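Local coordinates for protein putative short-chain dehydrogenase/reductase (Burkholderia xenovorans, PDB 5K9Z) that probably catalyses NAD- or NADP-dependent interconversion of alcohols and carbonyl compounds as a short-chain dehydrogenase/reductase, at residues C[17-22]-C[77-82]; C[33-38]-C[91-96]; C[41-46]-C[83-88]; C[64-67]-C[73-76]; C[130-135]-C[141-146]. One frame throughout, in Å; residues are numbered along the deposited sequence.

Contact 1: C[17-22]-C[77-82]; sequences VALVTG and AAVDEA
Leu19, in strand 17-21, the first of the fold and an inner strand of the sheet, reaches across to Ala78 and Val79 on helix 72-86. Its CB leaves the strand toward the helix, and CG stands anti to the backbone N (chi1 171°), which carries the branch point outward from the sheet. The two methyls do the touching. CD1 reaches Ala78 CB at 4.2 Å. CD2 does more: it lies 4.0 Å from that same Ala78 CB, 3.7 Å from the backbone Val79 N and 3.8 Å from Val79 CG2. The fork of the leucine is thus set against one alanine methyl, while CD2 also rests on the helix backbone between Ala78 and Val79. The side chains of Leu19 and Val79 cross at about a right angle. Two residues back along the strand, Val17 repeats the gesture more loosely, with CG1 at 4.4 Å from Ala82 CB.

The strand and helix segments run nearly antiparallel, at 154°, their axes 9.2 Å apart at the closest point. Around them Leu19 also packs on Val43 and Met92 of the neighbouring strands. At the end of the segment, Thr21 and Gly22 begin the TGxxxGxG signature that follows the first strand in short-chain dehydrogenases. No hydrogen bond links the two segments. The five touching residues are all buried and apolar, and two of those on the helix are alanines, so here the helix is held to strand 17-21 by the fit of methyl groups and not by a directional bond.

Contact 2: C[33-38]-C[91-96]; sequences RLMAQE and CMVNNA
Met35 of helix 26-37 points its side chain at Cys91 and Val93 of strand 91-94, a helix-to-sheet contact inside the Rossmann fold. The helix is the one that follows the first strand, and it lies against the sheet face opposite to that covered by helix 72-86.

The contact across the segments is purely apolar and rests on a single methyl group. The backbones stay well separated, with Met35 CA and Cys91 CA 9.9 Å apart, so most of the gap is spanned by the methionine, and the shorter Cys91 and Val93 side chains meet it. Its CG stands beside the backbone N and anti to the carbonyl carbon (chi1 -71°), and beyond CG the chain is extended, which lets CE arrive end-on at the strand. Cys91 and Val93, alternate residues of the strand, turn their side chains to this helix, whereas Met92 between them turns to the other face. Met35 also packs on Ala18 of the first strand and on Val233 of helix 225-236, so it is packed against several elements at once.

Backbone hydrogen bonds hold each element in place, none of them across this contact. Strand 91-94 sits between two parallel neighbours, Cys91 pairing with Val17 and Leu19, and Met92 with Cys142 and Leu144. At the end of the helix, Glu38 N donates to Leu34 O at 2.8 Å.

Salt bridges take no part in the contact: Arg33 pairs with Glu58, and the buried Glu38 with Arg12.

At the tip, Met35 CE is 3.8 Å from Cys91 SG and 3.9 Å from Val93 CG2, while SG and CG2 themselves lie 4.0 Å apart, an almost equilateral triangle.

Contact 3: C[41-46]-C[83-88]; sequences FVVLAD and LRLHGR
Phe41 and His86 mark the nearest approach of the two backbones, with their CA atoms 7.9 Å apart. Here the start of strand 41-46, second in the Rossmann fold, meets the last turn of helix 72-86. That helix closes at His86: Gly87 leaves helical geometry with positive phi, its N still bonded to Leu83 O at 2.7 Å.

The imidazole of His86 lies between two CB atoms. Its CG stands beside the backbone N and anti to the carbonyl carbon (chi1 -52°), which directs the ring to Phe41. Phe41 CB sits over one face in a CH-pi contact, 3.9 Å from the ring centroid and 16° off the normal, and Leu85 CB lies over the opposite face, toward the rim. The two rings meet obliquely, planes at 32°, with Phe41 CG and CD1 nearest His86 ND1 and CE1. Val43 CG2 approaches the edge of the histidine, 4.3 Å from CD2, and lies 4.5 Å from Leu85 CD1. Val43 also packs on Leu19 of the adjoining strand.

One polar link complements this packing. A water in the plane of the imidazole lies 2.6 Å from His86 NE2, and the same water donates to the backbone Val42 O at 3.1 Å, tying the ring to the strand.

Contact 4: C[64-67]-C[73-76]; sequences FAYT and AQVA
Gln74 lays its side-chain oxygen against Tyr66 and Thr67. OE1 meets the edge of the phenol ring close to its plane, 3.8 Å from Tyr66 CE1, while amide and ring are turned 48° from each other. The same oxygen rests 3.7 Å from the backbone Thr67 C. It is held there by the backbone N of Asp68, which donates a hydrogen bond to it; the extended glutamine chain is what lets OE1 reach back from the helix to the turn.

Thr67 uses its two branches differently. With OG1 beside the backbone N (chi1 -52°), the hydroxyl turns back to the end of the strand and donates to Ala65 O at 2.8 Å, approaching from above the carbonyl plane, 51° out of it. CG2, anti to the backbone N, faces the helix. It lies 3.8 Å from Gln74 O and 4.3 Å from Val75 CG2, so the methyl covers the backbone between Gln74 and Val75.

A water bridges the two backbones, donating to Tyr66 O at 2.7 Å and to Gln74 O at 2.8 Å. No direct hydrogen bond joins the two segments. Val75, on the inner side, packs on Tyr126 of helix 110-138.

This is the beta-to-alpha turn of a beta-alpha-beta crossover in the Rossmann fold: strand 63-66, at the rim of the sheet, leads into helix 72-86, which returns the chain to strand 91-94.

Contact 5: C[130-135]-C[141-146]; sequences HAARAM and GCILSV
Met135 and Ile143 both set their first side-chain bond beside the backbone N and anti to the carbonyl carbon (chi1 -70° and -58°), which turns SD of one against CG1 of the other. The methionine is extended beyond CG, which carries both SD and CE to the strand. Met135 SD lies 3.6 Å from Ile143 CG1 and 3.8 Å from Gly141 CA; with no side chain on Gly141, the sulfur rests directly on the backbone. CE goes one step further, to 3.7 Å from Cys142 O.

Ile143 answers with its long branch. CD1 reaches the helix wall, 4.0 Å from Ala132 CB and 4.1 Å from Ala131 CB, tucked between these small residues and the methionine. The axes of helix and strand segments pass 9.0 Å apart and run almost exactly antiparallel, at 173°. Beyond the pair, Met135 and Ala131 also pack on Met92, and Met135 on Val184, the strands to either side.

No hydrogen bond crosses. This is the antiparallel layering of a helix on the strand that immediately follows it in a Rossmann beta-alpha-beta unit, here helix 110-138 turning back into strand 141-146.

How the contacts relate
All five contacts lay helices on one parallel sheet. Contacts 1, 3 and 4 share helix 72-86, which spans strands 17-21, 41-46 and 63-66; contact 4 is nested in the loop closed by contact 3. Contact 2 works on the opposite face, and contact 5 adds helix 110-138 beside helix 72-86, where Val79 meets Ala131. Backbone ladders connect them: Leu19 O with Val93 N, Met92 O with Leu144 N. Contacts 1, 2 and 5, against the inner strands, are buried and purely apolar. Contacts 3 and 4, nearer the edge, are partly buried, and each adds a bridging water to its packing.

Contact 1: C[17-22]-C[77-82]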
# COMPACT_ATOMS: atom_id res chain seq x y z
N VAL C 17 -15.06 29.52 -0.48
CA VAL C 17 -14.56 29.84 0.85
C VAL C 17 -13.77 28.65 1.36
O VAL C 17 -14.32 27.54 1.48
CB VAL C 17 -15.70 30.20 1.81
CG1 VAL C 17 -15.13 30.54 3.18
CG2 VAL C 17 -16.53 31.36 1.23
N ALA C 18 -12.50 28.86 1.66
CA ALA C 18 -11.63 27.82 2.17
C ALA C 18 -11.13 28.20 3.56
O ALA C 18 -10.84 29.36 3.83
CB ALA C 18 -10.43 27.58 1.25
N LEU C 19 -11.04 27.20 4.44
CA LEU C 19 -10.39 27.33 5.74
C LEU C 19 -9.18 26.42 5.73
O LEU C 19 -9.33 25.21 5.52
CB LEU C 19 -11.35 26.95 6.87
CG LEU C 19 -10.85 26.81 8.31
CD1 LEU C 19 -10.16 28.07 8.76
CD2 LEU C 19 -12.04 26.53 9.24
N VAL C 20 -8.00 26.98 5.97
CA VAL C 20 -6.75 26.22 5.93
C VAL C 20 -6.09 26.30 7.30
O VAL C 20 -5.73 27.38 7.76
CB VAL C 20 -5.81 26.76 4.84
CG1 VAL C 20 -4.48 25.99 4.82
CG2 VAL C 20 -6.50 26.73 3.48
N THR C 21 -5.90 25.15 7.95
CA THR C 21 -5.18 25.17 9.20
C THR C 21 -3.66 25.01 8.96
O THR C 21 -3.21 24.60 7.89
CB THR C 21 -5.69 24.10 10.18
OG1 THR C 21 -5.35 22.80 9.71
CG2 THR C 21 -7.21 24.20 10.36
N GLY C 22 -2.89 25.38 9.98
CA GLY C 22 -1.44 25.47 9.83
C GLY C 22 -1.02 26.39 8.71
O GLY C 22 0.01 26.14 8.06
N ALA C 77 -14.70 27.16 16.32
CA ALA C 77 -14.76 28.62 16.24
C ALA C 77 -14.18 29.14 14.93
O ALA C 77 -14.64 30.17 14.42
CB ALA C 77 -14.02 29.25 17.43
N ALA C 78 -13.15 28.48 14.39
CA ALA C 78 -12.61 28.90 13.09
C ALA C 78 -13.63 28.66 11.97
O ALA C 78 -13.78 29.49 11.07
CB ALA C 78 -11.31 28.16 12.78
N VAL C 79 -14.31 27.51 11.99
CA VAL C 79 -15.40 27.26 11.03
C VAL C 79 -16.47 28.34 11.16
O VAL C 79 -16.93 28.91 10.16
CB VAL C 79 -15.99 25.86 11.24
CG1 VAL C 79 -17.31 25.71 10.46
CG2 VAL C 79 -15.00 24.80 10.80
N ASP C 80 -16.90 28.63 12.40
CA ASP C 80 -17.91 29.66 12.60
C ASP C 80 -17.45 31.01 12.07
O ASP C 80 -18.24 31.78 11.53
CB ASP C 80 -18.29 29.78 14.09
CG ASP C 80 -19.16 28.63 14.57
OD1 ASP C 80 -19.83 27.98 13.73
OD2 ASP C 80 -19.19 28.37 15.79
N GLU C 81 -16.16 31.33 12.25
CA GLU C 81 -15.61 32.57 11.72
C GLU C 81 -15.71 32.60 10.19
O GLU C 81 -16.06 33.64 9.60
CB GLU C 81 -14.14 32.70 12.14
CG GLU C 81 -13.36 33.87 11.58
CD GLU C 81 -13.61 35.18 12.31
OE1 GLU C 81 -14.53 35.24 13.16
OE2 GLU C 81 -12.85 36.14 12.06
N ALA C 82 -15.38 31.50 9.53
CA ALA C 82 -15.57 31.45 8.08
C ALA C 82 -17.03 31.70 7.70
O ALA C 82 -17.31 32.49 6.80
CB ALA C 82 -15.07 30.10 7.53

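Contact 2: C[33-38]-C[91-96]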
# COMPACT_ATOMS: atom_id res chain seq x y z
N ARG C 33 -1.93 30.63 -0.19
CA ARG C 33 -1.57 31.48 -1.32
C ARG C 33 -2.22 30.99 -2.61
O ARG C 33 -2.79 31.78 -3.36
CB ARG C 33 -0.05 31.52 -1.50
CG ARG C 33 0.70 32.27 -0.44
CD ARG C 33 2.18 32.40 -0.78
NE ARG C 33 2.99 32.14 0.41
CZ ARG C 33 3.52 33.08 1.18
NH1 ARG C 33 4.24 32.74 2.25
NH2 ARG C 33 3.34 34.36 0.88
N LEU C 34 -2.10 29.69 -2.90
CA LEU C 34 -2.59 29.21 -4.19
C LEU C 34 -4.11 29.29 -4.27
O LEU C 34 -4.66 29.66 -5.31
CB LEU C 34 -2.10 27.79 -4.47
CG LEU C 34 -2.52 27.25 -5.85
CD1 LEU C 34 -2.05 28.15 -6.97
CD2 LEU C 34 -2.00 25.83 -6.06
N MET C 35 -4.79 28.94 -3.18
CA MET C 35 -6.25 29.01 -3.20
C MET C 35 -6.73 30.45 -3.37
O MET C 35 -7.70 30.71 -4.10
CB MET C 35 -6.83 28.39 -1.93
CG MET C 35 -6.67 26.87 -1.91
SD MET C 35 -7.56 26.12 -0.53
CE MET C 35 -7.53 24.39 -1.02
N ALA C 36 -6.05 31.41 -2.73
CA ALA C 36 -6.36 32.82 -2.95
C ALA C 36 -6.13 33.21 -4.41
O ALA C 36 -6.94 33.91 -5.01
CB ALA C 36 -5.53 33.70 -2.01
N GLN C 37 -5.00 32.78 -4.97
CA GLN C 37 -4.71 33.02 -6.38
C GLN C 37 -5.76 32.39 -7.30
O GLN C 37 -6.06 32.94 -8.37
CB GLN C 37 -3.32 32.49 -6.71
CG GLN C 37 -2.84 32.72 -8.12
CD GLN C 37 -1.48 32.08 -8.35
OE1 GLN C 37 -0.63 32.10 -7.46
NE2 GLN C 37 -1.28 31.50 -9.53
N GLU C 38 -6.32 31.25 -6.90
CA GLU C 38 -7.38 30.61 -7.68
C GLU C 38 -8.75 31.22 -7.42
O GLU C 38 -9.76 30.67 -7.86
CB GLU C 38 -7.41 29.10 -7.39
CG GLU C 38 -6.16 28.34 -7.86
CD GLU C 38 -6.18 27.94 -9.34
OE1 GLU C 38 -5.14 27.44 -9.83
OE2 GLU C 38 -7.22 28.11 -10.02
N CYS C 91 -14.42 24.53 1.35
CA CYS C 91 -13.26 23.66 1.40
C CYS C 91 -12.61 23.78 2.76
O CYS C 91 -12.40 24.90 3.25
CB CYS C 91 -12.26 24.00 0.28
SG CYS C 91 -10.79 22.97 0.33
N MET C 92 -12.34 22.65 3.40
CA MET C 92 -11.62 22.59 4.66
C MET C 92 -10.30 21.87 4.45
O MET C 92 -10.29 20.78 3.88
CB MET C 92 -12.44 21.86 5.72
CG MET C 92 -11.71 21.65 7.03
SD MET C 92 -11.63 23.18 7.98
CE MET C 92 -10.92 22.62 9.53
N VAL C 93 -9.19 22.44 4.91
CA VAL C 93 -7.88 21.80 4.79
C VAL C 93 -7.32 21.56 6.18
O VAL C 93 -6.93 22.50 6.88
CB VAL C 93 -6.92 22.63 3.93
CG1 VAL C 93 -5.57 21.91 3.81
CG2 VAL C 93 -7.49 22.84 2.54
N ASN C 94 -7.29 20.30 6.60
CA ASN C 94 -6.71 19.91 7.89
C ASN C 94 -5.23 19.70 7.68
O ASN C 94 -4.81 18.66 7.16
CB ASN C 94 -7.36 18.64 8.42
CG ASN C 94 -8.84 18.79 8.62
OD1 ASN C 94 -9.27 19.69 9.34
ND2 ASN C 94 -9.62 17.94 7.97
N ASN C 95 -4.43 20.68 8.06
CA ASN C 95 -2.99 20.67 7.83
C ASN C 95 -2.26 21.09 9.09
O ASN C 95 -2.68 22.02 9.79
CB ASN C 95 -2.64 21.59 6.65
CG ASN C 95 -1.15 21.89 6.58
OD1 ASN C 95 -0.70 22.97 6.99
ND2 ASN C 95 -0.39 20.95 6.07
N ALA C 96 -1.16 20.41 9.39
CA ALA C 96 -0.30 20.79 10.51
C ALA C 96 1.15 20.52 10.13
O ALA C 96 1.47 19.43 9.66
CB ALA C 96 -0.66 20.03 11.79

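Contact 3: C[41-46]-C[83-88]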
# COMPACT_ATOMS: atom_id res chain seq x y z
N PHE C 41 -11.88 32.92 -1.18
CA PHE C 41 -11.79 33.61 0.11
C PHE C 41 -11.19 32.67 1.14
O PHE C 41 -11.78 31.62 1.42
CB PHE C 41 -13.17 34.07 0.59
CG PHE C 41 -13.84 35.05 -0.31
CD1 PHE C 41 -13.56 36.41 -0.20
CD2 PHE C 41 -14.78 34.63 -1.23
CE1 PHE C 41 -14.18 37.33 -1.01
CE2 PHE C 41 -15.41 35.55 -2.05
CZ PHE C 41 -15.11 36.90 -1.94
N VAL C 42 -10.05 33.03 1.71
CA VAL C 42 -9.29 32.12 2.56
C VAL C 42 -9.31 32.63 4.00
O VAL C 42 -8.99 33.79 4.26
CB VAL C 42 -7.85 31.95 2.06
CG1 VAL C 42 -7.09 30.98 2.96
CG2 VAL C 42 -7.83 31.47 0.58
N VAL C 43 -9.66 31.74 4.92
CA VAL C 43 -9.47 31.97 6.34
C VAL C 43 -8.24 31.18 6.73
O VAL C 43 -8.20 29.95 6.56
CB VAL C 43 -10.70 31.55 7.16
CG1 VAL C 43 -10.41 31.67 8.66
CG2 VAL C 43 -11.93 32.40 6.79
N LEU C 44 -7.22 31.88 7.22
CA LEU C 44 -5.96 31.28 7.63
C LEU C 44 -5.99 30.95 9.11
O LEU C 44 -6.10 31.85 9.95
CB LEU C 44 -4.80 32.23 7.33
CG LEU C 44 -4.37 32.36 5.87
CD1 LEU C 44 -5.31 33.23 5.09
CD2 LEU C 44 -2.99 32.95 5.88
N ALA C 45 -5.85 29.67 9.45
CA ALA C 45 -5.90 29.25 10.84
C ALA C 45 -4.52 28.74 11.25
O ALA C 45 -3.92 27.93 10.54
CB ALA C 45 -6.95 28.16 11.06
N ASP C 46 -4.03 29.24 12.38
CA ASP C 46 -2.74 28.84 12.92
C ASP C 46 -2.62 29.43 14.32
O ASP C 46 -3.42 30.27 14.73
CB ASP C 46 -1.60 29.32 12.01
CG ASP C 46 -0.38 28.40 12.06
OD1 ASP C 46 -0.01 27.95 13.16
OD2 ASP C 46 0.20 28.11 11.00
N LEU C 83 -17.96 31.08 8.43
CA LEU C 83 -19.38 31.27 8.13
C LEU C 83 -19.84 32.70 8.42
O LEU C 83 -20.60 33.27 7.65
CB LEU C 83 -20.22 30.28 8.94
CG LEU C 83 -20.01 28.80 8.64
CD1 LEU C 83 -20.84 27.97 9.61
CD2 LEU C 83 -20.34 28.45 7.19
N ARG C 84 -19.37 33.29 9.53
CA ARG C 84 -19.76 34.67 9.86
C ARG C 84 -19.28 35.65 8.80
O ARG C 84 -20.02 36.56 8.41
CB ARG C 84 -19.21 35.06 11.24
CG ARG C 84 -19.63 36.46 11.70
CD ARG C 84 -19.03 36.82 13.05
NE ARG C 84 -17.57 36.86 13.03
CZ ARG C 84 -16.86 37.88 12.58
NH1 ARG C 84 -17.47 38.97 12.11
NH2 ARG C 84 -15.54 37.82 12.61
N LEU C 85 -18.05 35.48 8.33
CA LEU C 85 -17.45 36.39 7.36
C LEU C 85 -18.01 36.19 5.95
O LEU C 85 -18.21 37.16 5.22
CB LEU C 85 -15.93 36.18 7.33
CG LEU C 85 -15.11 36.64 8.54
CD1 LEU C 85 -13.65 36.23 8.39
CD2 LEU C 85 -15.20 38.15 8.67
N HIS C 86 -18.24 34.95 5.55
CA HIS C 86 -18.55 34.65 4.15
C HIS C 86 -19.85 33.89 3.93
O HIS C 86 -20.22 33.69 2.76
CB HIS C 86 -17.38 33.89 3.51
CG HIS C 86 -16.05 34.56 3.70
ND1 HIS C 86 -15.71 35.73 3.05
CD2 HIS C 86 -14.97 34.23 4.45
CE1 HIS C 86 -14.49 36.10 3.41
NE2 HIS C 86 -14.02 35.21 4.26
N GLY C 87 -20.54 33.47 4.98
CA GLY C 87 -21.83 32.82 4.84
C GLY C 87 -21.80 31.36 4.43
O GLY C 87 -22.85 30.71 4.43
N ARG C 88 -20.63 30.81 4.10
CA ARG C 88 -20.54 29.42 3.68
C ARG C 88 -19.11 28.95 3.90
O ARG C 88 -18.20 29.75 4.11
CB ARG C 88 -20.95 29.26 2.21
CG ARG C 88 -20.07 30.05 1.25
CD ARG C 88 -20.54 29.99 -0.20
NE ARG C 88 -20.59 28.62 -0.73
CZ ARG C 88 -21.70 27.92 -0.91
NH1 ARG C 88 -22.88 28.46 -0.61
NH2 ARG C 88 -21.65 26.69 -1.40
O HOH W 1 -11.48 35.64 4.73

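Contact 4: C[64-67]-C[73-76]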
# COMPACT_ATOMS: atom_id res chain seq x y z
N PHE C 64 -7.08 36.09 9.17
CA PHE C 64 -6.43 35.17 10.09
C PHE C 64 -7.36 34.85 11.25
O PHE C 64 -8.08 35.72 11.72
CB PHE C 64 -5.12 35.76 10.62
CG PHE C 64 -4.52 34.98 11.74
CD1 PHE C 64 -3.87 33.78 11.49
CD2 PHE C 64 -4.59 35.44 13.05
CE1 PHE C 64 -3.31 33.05 12.52
CE2 PHE C 64 -4.03 34.71 14.09
CZ PHE C 64 -3.39 33.51 13.82
N ALA C 65 -7.35 33.59 11.69
CA ALA C 65 -8.16 33.19 12.84
C ALA C 65 -7.31 32.26 13.69
O ALA C 65 -7.02 31.14 13.28
CB ALA C 65 -9.45 32.50 12.41
N TYR C 66 -6.94 32.73 14.89
CA TYR C 66 -6.08 31.96 15.77
C TYR C 66 -6.72 30.61 16.05
O TYR C 66 -7.88 30.55 16.47
CB TYR C 66 -5.84 32.71 17.09
CG TYR C 66 -4.84 32.02 17.99
CD1 TYR C 66 -5.19 30.88 18.72
CD2 TYR C 66 -3.54 32.49 18.10
CE1 TYR C 66 -4.26 30.24 19.55
CE2 TYR C 66 -2.60 31.86 18.92
CZ TYR C 66 -2.98 30.73 19.64
OH TYR C 66 -2.06 30.09 20.44
N THR C 67 -5.98 29.53 15.81
CA THR C 67 -6.55 28.19 15.93
C THR C 67 -5.48 27.19 16.32
O THR C 67 -4.59 26.90 15.51
CB THR C 67 -7.20 27.73 14.63
OG1 THR C 67 -8.11 28.73 14.17
CG2 THR C 67 -7.94 26.42 14.86
N ALA C 73 -12.85 23.22 20.43
CA ALA C 73 -13.60 24.47 20.47
C ALA C 73 -12.98 25.50 19.54
O ALA C 73 -13.69 26.32 18.94
CB ALA C 73 -13.65 25.02 21.90
N GLN C 74 -11.65 25.52 19.44
CA GLN C 74 -11.00 26.48 18.55
C GLN C 74 -11.23 26.13 17.08
O GLN C 74 -11.40 27.02 16.24
CB GLN C 74 -9.52 26.57 18.89
CG GLN C 74 -9.28 27.17 20.29
CD GLN C 74 -7.83 27.42 20.56
OE1 GLN C 74 -7.04 27.63 19.63
NE2 GLN C 74 -7.45 27.41 21.83
N VAL C 75 -11.23 24.83 16.76
CA VAL C 75 -11.52 24.41 15.39
C VAL C 75 -12.95 24.79 15.03
O VAL C 75 -13.21 25.36 13.97
CB VAL C 75 -11.27 22.90 15.23
CG1 VAL C 75 -11.76 22.41 13.87
CG2 VAL C 75 -9.79 22.57 15.46
N ALA C 76 -13.89 24.53 15.94
CA ALA C 76 -15.29 24.88 15.69
C ALA C 76 -15.43 26.39 15.51
O ALA C 76 -16.18 26.85 14.64
CB ALA C 76 -16.16 24.39 16.84
O HOH W 2 -10.45 29.62 16.67

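Contact 5: C[130-135]-C[141-146]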
# COMPACT_ATOMS: atom_id res chain seq x y z
N HIS C 130 -16.58 19.51 12.35
CA HIS C 130 -17.21 20.83 12.30
C HIS C 130 -17.33 21.37 10.88
O HIS C 130 -18.32 22.05 10.57
CB HIS C 130 -16.49 21.78 13.24
CG HIS C 130 -16.68 21.37 14.67
ND1 HIS C 130 -17.82 21.68 15.38
CD2 HIS C 130 -15.93 20.59 15.48
CE1 HIS C 130 -17.75 21.15 16.58
NE2 HIS C 130 -16.61 20.48 16.68
N ALA C 131 -16.37 21.10 10.00
CA ALA C 131 -16.57 21.48 8.60
C ALA C 131 -17.78 20.77 8.01
O ALA C 131 -18.59 21.38 7.29
CB ALA C 131 -15.31 21.17 7.77
N ALA C 132 -17.96 19.49 8.33
CA ALA C 132 -19.08 18.74 7.78
C ALA C 132 -20.41 19.29 8.28
O ALA C 132 -21.39 19.31 7.53
CB ALA C 132 -18.94 17.25 8.13
N ARG C 133 -20.47 19.73 9.54
CA ARG C 133 -21.68 20.36 10.06
C ARG C 133 -22.10 21.53 9.19
O ARG C 133 -23.29 21.72 8.92
CB ARG C 133 -21.47 20.83 11.50
CG ARG C 133 -21.52 19.74 12.54
CD ARG C 133 -21.31 20.35 13.96
NE ARG C 133 -21.49 19.34 14.99
CZ ARG C 133 -21.55 19.59 16.30
NH1 ARG C 133 -21.46 20.85 16.73
NH2 ARG C 133 -21.72 18.60 17.16
N ALA C 134 -21.15 22.36 8.77
CA ALA C 134 -21.51 23.46 7.88
C ALA C 134 -21.86 22.94 6.49
O ALA C 134 -22.77 23.47 5.83
CB ALA C 134 -20.37 24.48 7.82
N MET C 135 -21.17 21.90 6.03
CA MET C 135 -21.25 21.53 4.62
C MET C 135 -22.48 20.69 4.31
O MET C 135 -23.05 20.84 3.21
CB MET C 135 -19.98 20.80 4.20
CG MET C 135 -18.78 21.73 4.14
SD MET C 135 -17.27 20.80 3.87
CE MET C 135 -16.05 22.11 3.81
N GLY C 141 -19.37 20.50 -0.61
CA GLY C 141 -18.17 20.86 0.13
C GLY C 141 -17.12 19.79 -0.01
O GLY C 141 -17.39 18.64 -0.35
N CYS C 142 -15.89 20.17 0.34
CA CYS C 142 -14.73 19.32 0.14
C CYS C 142 -13.87 19.41 1.39
O CYS C 142 -13.42 20.51 1.75
CB CYS C 142 -13.95 19.77 -1.10
SG CYS C 142 -12.59 18.73 -1.50
N ILE C 143 -13.63 18.29 2.06
CA ILE C 143 -12.80 18.25 3.26
C ILE C 143 -11.50 17.53 2.93
O ILE C 143 -11.52 16.36 2.51
CB ILE C 143 -13.54 17.58 4.43
CG1 ILE C 143 -14.85 18.33 4.72
CG2 ILE C 143 -12.67 17.58 5.66
CD1 ILE C 143 -15.75 17.65 5.74
N LEU C 144 -10.38 18.21 3.12
CA LEU C 144 -9.09 17.70 2.69
C LEU C 144 -8.13 17.67 3.88
O LEU C 144 -8.07 18.62 4.65
CB LEU C 144 -8.50 18.56 1.56
CG LEU C 144 -9.36 18.68 0.30
CD1 LEU C 144 -8.80 19.72 -0.67
CD2 LEU C 144 -9.45 17.32 -0.37
N SER C 145 -7.38 16.58 4.01
CA SER C 145 -6.42 16.44 5.10
C SER C 145 -5.04 16.19 4.52
O SER C 145 -4.88 15.38 3.60
CB SER C 145 -6.82 15.30 6.05
OG SER C 145 -8.10 15.52 6.61
N VAL C 146 -4.03 16.86 5.07
CA VAL C 146 -2.65 16.66 4.62
C VAL C 146 -2.11 15.53 5.49
O VAL C 146 -1.76 15.74 6.66
CB VAL C 146 -1.82 17.93 4.74
CG1 VAL C 146 -0.34 17.68 4.30
CG2 VAL C 146 -2.48 19.04 3.90